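Local coordinates for glycosyl hydrolases family 2, sugar binding domain protein (Bacteroides uniformis str. 3978 T3 ii, PDB 6D1P) that probably hydrolyses O-glycosidic bonds as a beta-glucuronidase of glycoside hydrolase family 2, from a human gut bacterium, at residues Leu31-Met42 with Tyr86-Leu96; Lys715-Gln723 with Leu804-Ser812. All blocks are in the same frame, centred on the assembly; numbering follows the deposited sequence.

How the interactions relate
The two contacts come one after the other along the chain, interaction 1 near its start and interaction 2 at its C-terminal end, with centres about 42 Å apart and nearest atoms about 27 Å apart. They share no strand and no sheet. Interaction 1 pairs neighbouring strands, 35-38 and 89-96, inside a six-stranded antiparallel sheet of the N-terminal sugar-binding-type domain. Interaction 2 instead brings together the outer strands of two separate sheets, 718-723 and 807-811, in an all-beta region. Between them the chain builds the strands of the barrel, from 321-329 to 572-574, consistent with beta domains arranged around a catalytic barrel, as in family 2 enzymes.

Interaction 1 of 2, residues Leu31-Met42 with Tyr86-Leu96; sequences LTEHWEFIRQDM and YQGPGWYRTML
Glu36 and Arg93 are a hydrogen-bonded pair of two antiparallel strands, Glu36 N bonding Arg93 O at 2.8 Å and Arg93 N returning to Glu36 O; Ile38 and Trp91 form a second such pair, with Phe37-Tyr92 the non-hydrogen-bonded pair between. Glu36 and Arg93 also share a salt bridge: Arg93 NE reaches Glu36 OE1 at 2.7 Å on the anti side of the carboxylate, near the guanidinium plane, while NH2 adds a weak bond to the same oxygen. Thr94 OG1 donates to His34 O at 2.7 Å, and Trp91 NE1 to Asp41 OD1 at 2.9 Å, an oxygen also in a salt bridge with Arg167.

Flat groups do the rest. The Thr94 rotamer that directs OG1 to His34 O (chi1 -171°) puts CG2 between backbone N and carbonyl carbon, 3.5 Å over the centroid of the six-membered ring of Trp35. Phe37 CD1 sits over one face of Tyr92, 3.7 Å from its CE2. The Arg39 chain bends at chi3, and its guanidinium stacks flat on the Tyr86 ring, centres 4.3 Å apart and planes at 6°, with CG making a CH-pi contact over the same ring; Arg39 NH1 forms a salt bridge with Asp77, a ligand of a bound potassium ion. Gly90 suits its site, since a side chain would be tight against Phe37 CE1 and Ile38 O. Such cross-strand pairing is that of the antiparallel sheet in a family 2 sugar-binding domain.

Interaction 2 of 2, residues Lys715-Gln723 with Leu804-Ser812; sequences KPSRILLTQ and LKTALISVS
Two beta sheets meet here through their outermost strands, 718-723 of a three-stranded sheet and 807-811 of a four-stranded one, in a face of aliphatic side chains. The strands run nearly parallel, 14° apart, with axes 6.6 Å from each other at closest approach, and alternate residues turn inward: Ile719 and Leu721 from one, Ala807 and Ile809 from the other. Branched and small aliphatic residues suit such a face because they fit together without polar groups to satisfy.

Leu804 opens the row, crossing Ile719 at about a right angle so that its CD1 meets Ile719 CG1 at 3.6 Å, while its CD2 touches Pro716 O and Ser717 CA. Ala807 is short enough to let the chains close in, its CB 3.4 Å from Ile719 O and 4.0 Å from Ile719 CB. Leu721 CD1 lies between Ala807 and Ile809, 3.8 Å from Ala807 CB and 3.7 Å from Ile809 CG2. Ile809 has CG1 anti to the backbone N (chi1 -178°), which sends CD1 across to the Thr722 backbone and the Gln723 side chain and leaves CG2 for Leu721. An alanine here would lack CG2 and CD1, and is likely to open a gap beside Leu721 and leave the Thr722 backbone and the Gln723 side chain without the apolar contact of CD1.

Beside Leu804, water joins the backbones where they do not bond directly: one links Ser717 O to Lys805 N, another accepts from Ile719 N at 2.9 Å and donates to Lys805 O. Leu721 also touches Val733 of strand 730-738 and Ala797 of strand 793-799, and Ile809 rests on Val795 of the latter. Two sheets whose edge strands run side by side, joined by interlocking apolar side chains and water, are consistent with a beta sandwich closed along one edge.

Interaction 1 of 2, residues Leu31-Met42 with Tyr86-Leu96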
loop_
_atom_site.group_PDB
_atom_site.type_symbol
_atom_site.label_atom_id
_atom_site.label_comp_id
_atom_site.label_asym_id
_atom_site.label_seq_id
_atom_site.Cartn_x
_atom_site.Cartn_y
_atom_site.Cartn_z
ATOM N N LEU A 31 24.747 -0.614 11.758
ATOM C CA LEU A 31 23.748 0.400 12.061
ATOM C C LEU A 31 22.394 -0.291 12.112
ATOM O O LEU A 31 21.714 -0.435 11.102
ATOM C CB LEU A 31 23.777 1.493 11.002
ATOM C CG LEU A 31 25.173 2.045 10.705
ATOM C CD1 LEU A 31 25.122 3.028 9.582
ATOM C CD2 LEU A 31 25.760 2.704 11.949
ATOM N N THR A 32 21.986 -0.734 13.296
ATOM C CA THR A 32 20.675 -1.352 13.412
ATOM C C THR A 32 19.625 -0.467 14.084
ATOM O O THR A 32 18.431 -0.664 13.830
ATOM C CB THR A 32 20.776 -2.692 14.163
ATOM O OG1 THR A 32 21.068 -2.477 15.548
ATOM C CG2 THR A 32 21.872 -3.572 13.559
ATOM N N GLU A 33 20.013 0.523 14.889
ATOM C CA GLU A 33 19.058 1.218 15.748
ATOM C C GLU A 33 18.679 2.600 15.219
ATOM O O GLU A 33 19.443 3.253 14.507
ATOM C CB GLU A 33 19.605 1.383 17.168
ATOM C CG GLU A 33 20.302 0.189 17.733
ATOM C CD GLU A 33 19.354 -0.930 17.985
ATOM O OE1 GLU A 33 18.286 -0.659 18.569
ATOM O OE2 GLU A 33 19.671 -2.081 17.591
ATOM N N HIS A 34 17.472 3.030 15.593
ATOM C CA HIS A 34 17.037 4.422 15.496
ATOM C C HIS A 34 16.885 4.873 14.051
ATOM O O HIS A 34 17.265 5.987 13.688
ATOM C CB HIS A 34 17.990 5.347 16.258
ATOM C CG HIS A 34 18.331 4.847 17.628
ATOM N ND1 HIS A 34 19.614 4.512 18.001
ATOM C CD2 HIS A 34 17.546 4.592 18.703
ATOM C CE1 HIS A 34 19.608 4.085 19.252
ATOM N NE2 HIS A 34 18.364 4.121 19.700
ATOM N N TRP A 35 16.315 4.014 13.224
ATOM C CA TRP A 35 15.969 4.397 11.868
ATOM C C TRP A 35 14.484 4.721 11.794
ATOM O O TRP A 35 13.671 4.187 12.547
ATOM C CB TRP A 35 16.285 3.284 10.877
ATOM C CG TRP A 35 17.720 3.025 10.604
ATOM C CD1 TRP A 35 18.550 2.159 11.275
ATOM C CD2 TRP A 35 18.498 3.587 9.540
ATOM N NE1 TRP A 35 19.798 2.157 10.686
ATOM C CE2 TRP A 35 19.790 3.029 9.626
ATOM C CE3 TRP A 35 18.225 4.508 8.527
ATOM C CZ2 TRP A 35 20.803 3.363 8.745
ATOM C CZ3 TRP A 35 19.241 4.837 7.643
ATOM C CH2 TRP A 35 20.515 4.259 7.760
ATOM N N GLU A 36 14.134 5.599 10.872
ATOM C CA GLU A 36 12.746 5.801 10.518
ATOM C C GLU A 36 12.521 5.312 9.094
ATOM O O GLU A 36 13.401 5.422 8.232
ATOM C CB GLU A 36 12.355 7.267 10.646
ATOM C CG GLU A 36 12.175 7.718 12.080
ATOM C CD GLU A 36 11.683 9.165 12.185
ATOM O OE1 GLU A 36 12.178 10.026 11.430
ATOM O OE2 GLU A 36 10.783 9.431 13.015
ATOM N N PHE A 37 11.328 4.778 8.853
ATOM C CA PHE A 37 11.007 4.212 7.553
ATOM C C PHE A 37 9.581 4.590 7.159
ATOM O O PHE A 37 8.699 4.654 8.014
ATOM C CB PHE A 37 11.182 2.686 7.575
ATOM C CG PHE A 37 10.452 2.001 6.485
ATOM C CD1 PHE A 37 10.961 2.007 5.189
ATOM C CD2 PHE A 37 9.232 1.393 6.733
ATOM C CE1 PHE A 37 10.261 1.412 4.152
ATOM C CE2 PHE A 37 8.534 0.783 5.707
ATOM C CZ PHE A 37 9.053 0.788 4.413
ATOM N N ILE A 38 9.354 4.844 5.865
ATOM C CA ILE A 38 8.002 5.050 5.347
ATOM C C ILE A 38 7.894 4.345 4.005
ATOM O O ILE A 38 8.817 4.409 3.191
ATOM C CB ILE A 38 7.636 6.556 5.229
ATOM C CG1 ILE A 38 6.162 6.723 4.906
ATOM C CG2 ILE A 38 8.432 7.270 4.150
ATOM C CD1 ILE A 38 5.715 8.174 4.943
ATOM N N ARG A 39 6.769 3.683 3.763
ATOM C CA ARG A 39 6.623 2.855 2.563
ATOM C C ARG A 39 5.947 3.618 1.412
ATOM O O ARG A 39 4.872 3.275 0.920
ATOM C CB ARG A 39 5.871 1.575 2.899
ATOM C CG ARG A 39 5.990 0.566 1.785
ATOM C CD ARG A 39 5.487 -0.769 2.198
ATOM N NE ARG A 39 4.042 -0.894 2.000
ATOM C CZ ARG A 39 3.404 -2.058 2.109
ATOM N NH1 ARG A 39 4.097 -3.181 2.395
ATOM N NH2 ARG A 39 2.091 -2.115 1.911
ATOM N N GLN A 40 6.638 4.655 0.956
ATOM C CA GLN A 40 6.195 5.468 -0.168
ATOM C C GLN A 40 7.331 6.402 -0.537
ATOM O O GLN A 40 8.309 6.545 0.201
ATOM C CB GLN A 40 4.933 6.264 0.146
ATOM C CG GLN A 40 5.102 7.298 1.256
ATOM C CD GLN A 40 3.839 8.126 1.438
ATOM O OE1 GLN A 40 2.910 7.721 2.137
ATOM N NE2 GLN A 40 3.786 9.267 0.783
ATOM N N ASP A 41 7.213 6.995 -1.713
ATOM C CA ASP A 41 8.172 7.994 -2.127
ATOM C C ASP A 41 7.847 9.288 -1.407
ATOM O O ASP A 41 6.705 9.523 -1.006
ATOM C CB ASP A 41 8.114 8.203 -3.639
ATOM C CG ASP A 41 9.473 8.575 -4.249
ATOM O OD1 ASP A 41 10.515 8.531 -3.553
ATOM O OD2 ASP A 41 9.497 8.923 -5.447
ATOM N N MET A 42 8.853 10.131 -1.243
ATOM C CA MET A 42 8.606 11.459 -0.720
ATOM C C MET A 42 8.765 12.472 -1.845
ATOM O O MET A 42 9.248 12.149 -2.932
ATOM C CB MET A 42 9.532 11.739 0.460
ATOM C CG MET A 42 9.268 10.765 1.592
ATOM S SD MET A 42 7.635 11.040 2.336
ATOM C CE MET A 42 7.967 12.557 3.257
ATOM N N TYR A 86 3.946 -5.597 -1.777
ATOM C CA TYR A 86 4.223 -4.222 -2.172
ATOM C C TYR A 86 5.459 -4.151 -3.072
ATOM O O TYR A 86 6.509 -4.717 -2.746
ATOM C CB TYR A 86 4.403 -3.353 -0.925
ATOM C CG TYR A 86 4.824 -1.950 -1.254
ATOM C CD1 TYR A 86 3.882 -0.992 -1.651
ATOM C CD2 TYR A 86 6.155 -1.579 -1.204
ATOM C CE1 TYR A 86 4.260 0.302 -1.965
ATOM C CE2 TYR A 86 6.550 -0.295 -1.525
ATOM C CZ TYR A 86 5.590 0.649 -1.894
ATOM O OH TYR A 86 5.985 1.921 -2.218
ATOM N N GLN A 87 5.334 -3.468 -4.214
ATOM C CA GLN A 87 6.442 -3.321 -5.165
ATOM C C GLN A 87 6.541 -1.849 -5.541
ATOM O O GLN A 87 5.791 -1.361 -6.398
ATOM C CB GLN A 87 6.255 -4.202 -6.404
ATOM C CG GLN A 87 6.327 -5.665 -6.117
ATOM C CD GLN A 87 6.145 -6.518 -7.361
ATOM O OE1 GLN A 87 5.048 -6.600 -7.934
ATOM N NE2 GLN A 87 7.212 -7.137 -7.791
ATOM N N GLY A 88 7.475 -1.149 -4.909
ATOM C CA GLY A 88 7.551 0.283 -5.035
ATOM C C GLY A 88 8.624 0.897 -4.161
ATOM O O GLY A 88 9.491 0.215 -3.617
ATOM N N PRO A 89 8.590 2.218 -4.030
ATOM C CA PRO A 89 9.633 2.920 -3.277
ATOM C C PRO A 89 9.303 3.064 -1.791
ATOM O O PRO A 89 8.155 2.960 -1.353
ATOM C CB PRO A 89 9.667 4.290 -3.973
ATOM C CG PRO A 89 8.191 4.516 -4.338
ATOM C CD PRO A 89 7.702 3.142 -4.768
ATOM N N GLY A 90 10.358 3.300 -1.015
ATOM C CA GLY A 90 10.248 3.581 0.404
ATOM C C GLY A 90 11.536 4.225 0.853
ATOM O O GLY A 90 12.554 4.149 0.159
ATOM N N TRP A 91 11.490 4.869 2.021
ATOM C CA TRP A 91 12.600 5.695 2.484
ATOM C C TRP A 91 13.016 5.343 3.904
ATOM O O TRP A 91 12.169 5.089 4.761
ATOM C CB TRP A 91 12.229 7.185 2.454
ATOM C CG TRP A 91 12.305 7.889 1.113
ATOM C CD1 TRP A 91 11.296 8.032 0.195
ATOM C CD2 TRP A 91 13.433 8.588 0.576
ATOM N NE1 TRP A 91 11.732 8.770 -0.881
ATOM C CE2 TRP A 91 13.043 9.117 -0.673
ATOM C CE3 TRP A 91 14.739 8.813 1.026
ATOM C CZ2 TRP A 91 13.913 9.848 -1.473
ATOM C CZ3 TRP A 91 15.600 9.543 0.228
ATOM C CH2 TRP A 91 15.181 10.054 -1.004
ATOM N N TYR A 92 14.316 5.397 4.167
ATOM C CA TYR A 92 14.852 5.299 5.520
ATOM C C TYR A 92 15.619 6.571 5.870
ATOM O O TYR A 92 16.198 7.214 4.991
ATOM C CB TYR A 92 15.797 4.113 5.671
ATOM C CG TYR A 92 15.209 2.764 5.375
ATOM C CD1 TYR A 92 15.145 2.273 4.074
ATOM C CD2 TYR A 92 14.786 1.943 6.406
ATOM C CE1 TYR A 92 14.643 1.004 3.811
ATOM C CE2 TYR A 92 14.288 0.688 6.157
ATOM C CZ TYR A 92 14.211 0.221 4.855
ATOM O OH TYR A 92 13.699 -1.038 4.626
ATOM N N ARG A 93 15.645 6.925 7.160
ATOM C CA ARG A 93 16.429 8.075 7.594
ATOM C C ARG A 93 16.857 7.908 9.041
ATOM O O ARG A 93 16.157 7.277 9.844
ATOM C CB ARG A 93 15.661 9.387 7.437
ATOM C CG ARG A 93 14.414 9.490 8.288
ATOM C CD ARG A 93 13.667 10.805 8.006
ATOM N NE ARG A 93 12.536 10.983 8.910
ATOM C CZ ARG A 93 11.554 11.864 8.737
ATOM N NH1 ARG A 93 11.539 12.677 7.683
ATOM N NH2 ARG A 93 10.577 11.918 9.622
ATOM N N THR A 94 18.018 8.479 9.364
ATOM C CA THR A 94 18.544 8.436 10.724
ATOM C C THR A 94 19.618 9.505 10.903
ATOM O O THR A 94 19.973 10.232 9.972
ATOM C CB THR A 94 19.123 7.066 11.078
ATOM O OG1 THR A 94 19.420 7.059 12.468
ATOM C CG2 THR A 94 20.438 6.824 10.325
ATOM N N MET A 95 20.162 9.553 12.120
ATOM C CA MET A 95 21.193 10.495 12.537
ATOM C C MET A 95 22.424 9.708 12.965
ATOM O O MET A 95 22.311 8.795 13.791
ATOM C CB MET A 95 20.688 11.346 13.713
ATOM C CG MET A 95 20.722 12.824 13.472
ATOM S SD MET A 95 19.556 13.318 12.213
ATOM C CE MET A 95 18.107 13.625 13.246
ATOM N N LEU A 96 23.597 10.066 12.444
ATOM C CA LEU A 96 24.813 9.307 12.751
ATOM C C LEU A 96 25.882 10.169 13.411
ATOM O O LEU A 96 26.168 11.280 12.951
ATOM C CB LEU A 96 25.409 8.664 11.497
ATOM C CG LEU A 96 24.635 7.521 10.844
ATOM C CD1 LEU A 96 25.535 6.855 9.830
ATOM C CD2 LEU A 96 24.119 6.530 11.877
#

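Interaction 2 of 2, residues Lys715-Gln723 with Leu804-Ser812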
loop_
_atom_site.group_PDB
_atom_site.type_symbol
_atom_site.label_atom_id
_atom_site.label_comp_id
_atom_site.label_asym_id
_atom_site.label_seq_id
_atom_site.Cartn_x
_atom_site.Cartn_y
_atom_site.Cartn_z
ATOM N N LYS A 715 -19.807 -35.453 4.034
ATOM C CA LYS A 715 -19.205 -34.181 3.661
ATOM C C LYS A 715 -19.219 -33.210 4.840
ATOM O O LYS A 715 -20.071 -33.313 5.723
ATOM C CB LYS A 715 -19.931 -33.558 2.473
ATOM C CG LYS A 715 -19.398 -34.018 1.100
ATOM C CD LYS A 715 -17.859 -34.244 1.080
ATOM C CE LYS A 715 -17.183 -33.669 -0.180
ATOM N NZ LYS A 715 -17.090 -32.168 -0.152
ATOM N N PRO A 716 -18.264 -32.281 4.893
ATOM C CA PRO A 716 -18.237 -31.314 5.995
ATOM C C PRO A 716 -19.555 -30.572 6.141
ATOM O O PRO A 716 -20.228 -30.247 5.160
ATOM C CB PRO A 716 -17.089 -30.381 5.609
ATOM C CG PRO A 716 -16.122 -31.299 4.912
ATOM C CD PRO A 716 -17.013 -32.242 4.109
ATOM N N SER A 717 -19.917 -30.315 7.396
ATOM C CA SER A 717 -21.228 -29.782 7.734
ATOM C C SER A 717 -21.207 -28.782 8.887
ATOM O O SER A 717 -22.093 -27.926 8.945
ATOM C CB SER A 717 -22.172 -30.952 8.066
ATOM O OG SER A 717 -23.294 -30.580 8.843
ATOM N N ARG A 718 -20.232 -28.833 9.790
ATOM C CA ARG A 718 -20.137 -27.873 10.875
ATOM C C ARG A 718 -18.670 -27.612 11.159
ATOM O O ARG A 718 -17.804 -28.446 10.884
ATOM C CB ARG A 718 -20.805 -28.360 12.176
ATOM C CG ARG A 718 -22.307 -28.251 12.228
ATOM C CD ARG A 718 -22.755 -27.597 13.537
ATOM N NE ARG A 718 -22.578 -28.444 14.714
ATOM C CZ ARG A 718 -22.319 -27.975 15.935
ATOM N NH1 ARG A 718 -22.192 -26.670 16.141
ATOM N NH2 ARG A 718 -22.173 -28.810 16.953
ATOM N N ILE A 719 -18.404 -26.450 11.744
ATOM C CA ILE A 719 -17.073 -26.099 12.209
ATOM C C ILE A 719 -17.125 -26.006 13.720
ATOM O O ILE A 719 -17.977 -25.306 14.270
ATOM C CB ILE A 719 -16.587 -24.773 11.601
ATOM C CG1 ILE A 719 -16.781 -24.773 10.084
ATOM C CG2 ILE A 719 -15.143 -24.534 11.975
ATOM C CD1 ILE A 719 -16.496 -23.436 9.430
ATOM N N LEU A 720 -16.226 -26.711 14.386
ATOM C CA LEU A 720 -16.095 -26.637 15.829
ATOM C C LEU A 720 -14.793 -25.939 16.174
ATOM O O LEU A 720 -13.751 -26.219 15.574
ATOM C CB LEU A 720 -16.102 -28.025 16.470
ATOM C CG LEU A 720 -17.333 -28.908 16.287
ATOM C CD1 LEU A 720 -17.172 -30.177 17.118
ATOM C CD2 LEU A 720 -18.600 -28.168 16.673
ATOM N N LEU A 721 -14.848 -25.045 17.149
ATOM C CA LEU A 721 -13.655 -24.399 17.671
ATOM C C LEU A 721 -13.349 -24.917 19.068
ATOM O O LEU A 721 -14.259 -25.120 19.877
ATOM C CB LEU A 721 -13.826 -22.875 17.696
ATOM C CG LEU A 721 -13.660 -22.243 16.321
ATOM C CD1 LEU A 721 -14.206 -20.783 16.253
ATOM C CD2 LEU A 721 -12.187 -22.318 15.935
ATOM N N THR A 722 -12.066 -25.137 19.337
ATOM C CA THR A 722 -11.572 -25.463 20.664
ATOM C C THR A 722 -10.272 -24.705 20.866
ATOM O O THR A 722 -9.684 -24.220 19.905
ATOM C CB THR A 722 -11.346 -26.974 20.812
ATOM O OG1 THR A 722 -10.604 -27.444 19.678
ATOM C CG2 THR A 722 -12.678 -27.706 20.864
ATOM N N GLN A 723 -9.808 -24.604 22.115
ATOM C CA GLN A 723 -8.486 -24.046 22.394
ATOM C C GLN A 723 -7.586 -25.090 23.045
ATOM O O GLN A 723 -8.043 -25.884 23.875
ATOM C CB GLN A 723 -8.545 -22.779 23.278
ATOM C CG GLN A 723 -9.787 -22.604 24.174
ATOM C CD GLN A 723 -9.847 -21.212 24.824
ATOM O OE1 GLN A 723 -8.838 -20.705 25.328
ATOM N NE2 GLN A 723 -11.026 -20.590 24.799
ATOM N N LEU A 804 -20.656 -23.258 5.065
ATOM C CA LEU A 804 -20.926 -23.607 6.448
ATOM C C LEU A 804 -21.180 -22.335 7.245
ATOM O O LEU A 804 -20.784 -21.243 6.844
ATOM C CB LEU A 804 -19.758 -24.390 7.057
ATOM C CG LEU A 804 -19.108 -25.491 6.213
ATOM C CD1 LEU A 804 -17.929 -26.143 6.957
ATOM C CD2 LEU A 804 -20.137 -26.539 5.826
ATOM N N LYS A 805 -21.847 -22.487 8.386
ATOM C CA LYS A 805 -22.102 -21.361 9.267
ATOM C C LYS A 805 -20.855 -21.064 10.084
ATOM O O LYS A 805 -20.165 -21.981 10.542
ATOM C CB LYS A 805 -23.289 -21.651 10.190
ATOM C CG LYS A 805 -24.659 -21.721 9.484
ATOM C CD LYS A 805 -25.326 -20.343 9.377
ATOM C CE LYS A 805 -26.287 -20.237 8.176
ATOM N NZ LYS A 805 -25.956 -19.076 7.262
ATOM N N THR A 806 -20.558 -19.779 10.242
ATOM C CA THR A 806 -19.354 -19.336 10.936
ATOM C C THR A 806 -19.367 -19.831 12.371
ATOM O O THR A 806 -20.413 -19.860 13.013
ATOM C CB THR A 806 -19.273 -17.796 10.907
ATOM O OG1 THR A 806 -18.964 -17.354 9.583
ATOM C CG2 THR A 806 -18.231 -17.262 11.869
ATOM N N ALA A 807 -18.202 -20.223 12.874
ATOM C CA ALA A 807 -18.060 -20.626 14.262
ATOM C C ALA A 807 -17.365 -19.525 15.063
ATOM O O ALA A 807 -16.547 -18.775 14.523
ATOM C CB ALA A 807 -17.261 -21.938 14.366
ATOM N N LEU A 808 -17.663 -19.471 16.373
ATOM C CA LEU A 808 -17.081 -18.499 17.295
ATOM C C LEU A 808 -16.612 -19.177 18.571
ATOM O O LEU A 808 -17.234 -20.122 19.051
ATOM C CB LEU A 808 -18.083 -17.408 17.708
ATOM C CG LEU A 808 -18.758 -16.605 16.605
ATOM C CD1 LEU A 808 -19.802 -15.736 17.237
ATOM C CD2 LEU A 808 -17.715 -15.783 15.854
ATOM N N ILE A 809 -15.552 -18.633 19.158
ATOM C CA ILE A 809 -15.097 -19.062 20.471
ATOM C C ILE A 809 -14.557 -17.852 21.219
ATOM O O ILE A 809 -13.846 -17.019 20.651
ATOM C CB ILE A 809 -14.039 -20.171 20.349
ATOM C CG1 ILE A 809 -13.590 -20.672 21.724
ATOM C CG2 ILE A 809 -12.846 -19.694 19.538
ATOM C CD1 ILE A 809 -12.714 -21.957 21.616
ATOM N N SER A 810 -14.902 -17.758 22.498
ATOM C CA SER A 810 -14.366 -16.728 23.370
ATOM C C SER A 810 -13.074 -17.232 23.982
ATOM O O SER A 810 -12.994 -18.377 24.431
ATOM C CB SER A 810 -15.371 -16.367 24.469
ATOM O OG SER A 810 -16.667 -16.234 23.906
ATOM N N VAL A 811 -12.062 -16.379 23.992
ATOM C CA VAL A 811 -10.723 -16.752 24.420
ATOM C C VAL A 811 -10.383 -15.914 25.645
ATOM O O VAL A 811 -10.189 -14.695 25.537
ATOM C CB VAL A 811 -9.698 -16.555 23.293
ATOM C CG1 VAL A 811 -8.303 -16.844 23.775
ATOM C CG2 VAL A 811 -10.043 -17.447 22.124
ATOM N N SER A 812 -10.310 -16.566 26.806
ATOM C CA SER A 812 -10.054 -15.927 28.103
ATOM C C SER A 812 -8.784 -15.075 28.151
ATOM O O SER A 812 -7.689 -15.595 28.404
ATOM C CB SER A 812 -9.973 -17.008 29.184
ATOM O OG SER A 812 -9.154 -18.088 28.743
HETATM O O HOH W 1 -22.619 -25.107 9.573
HETATM O O HOH W 2 -20.343 -24.318 11.666
#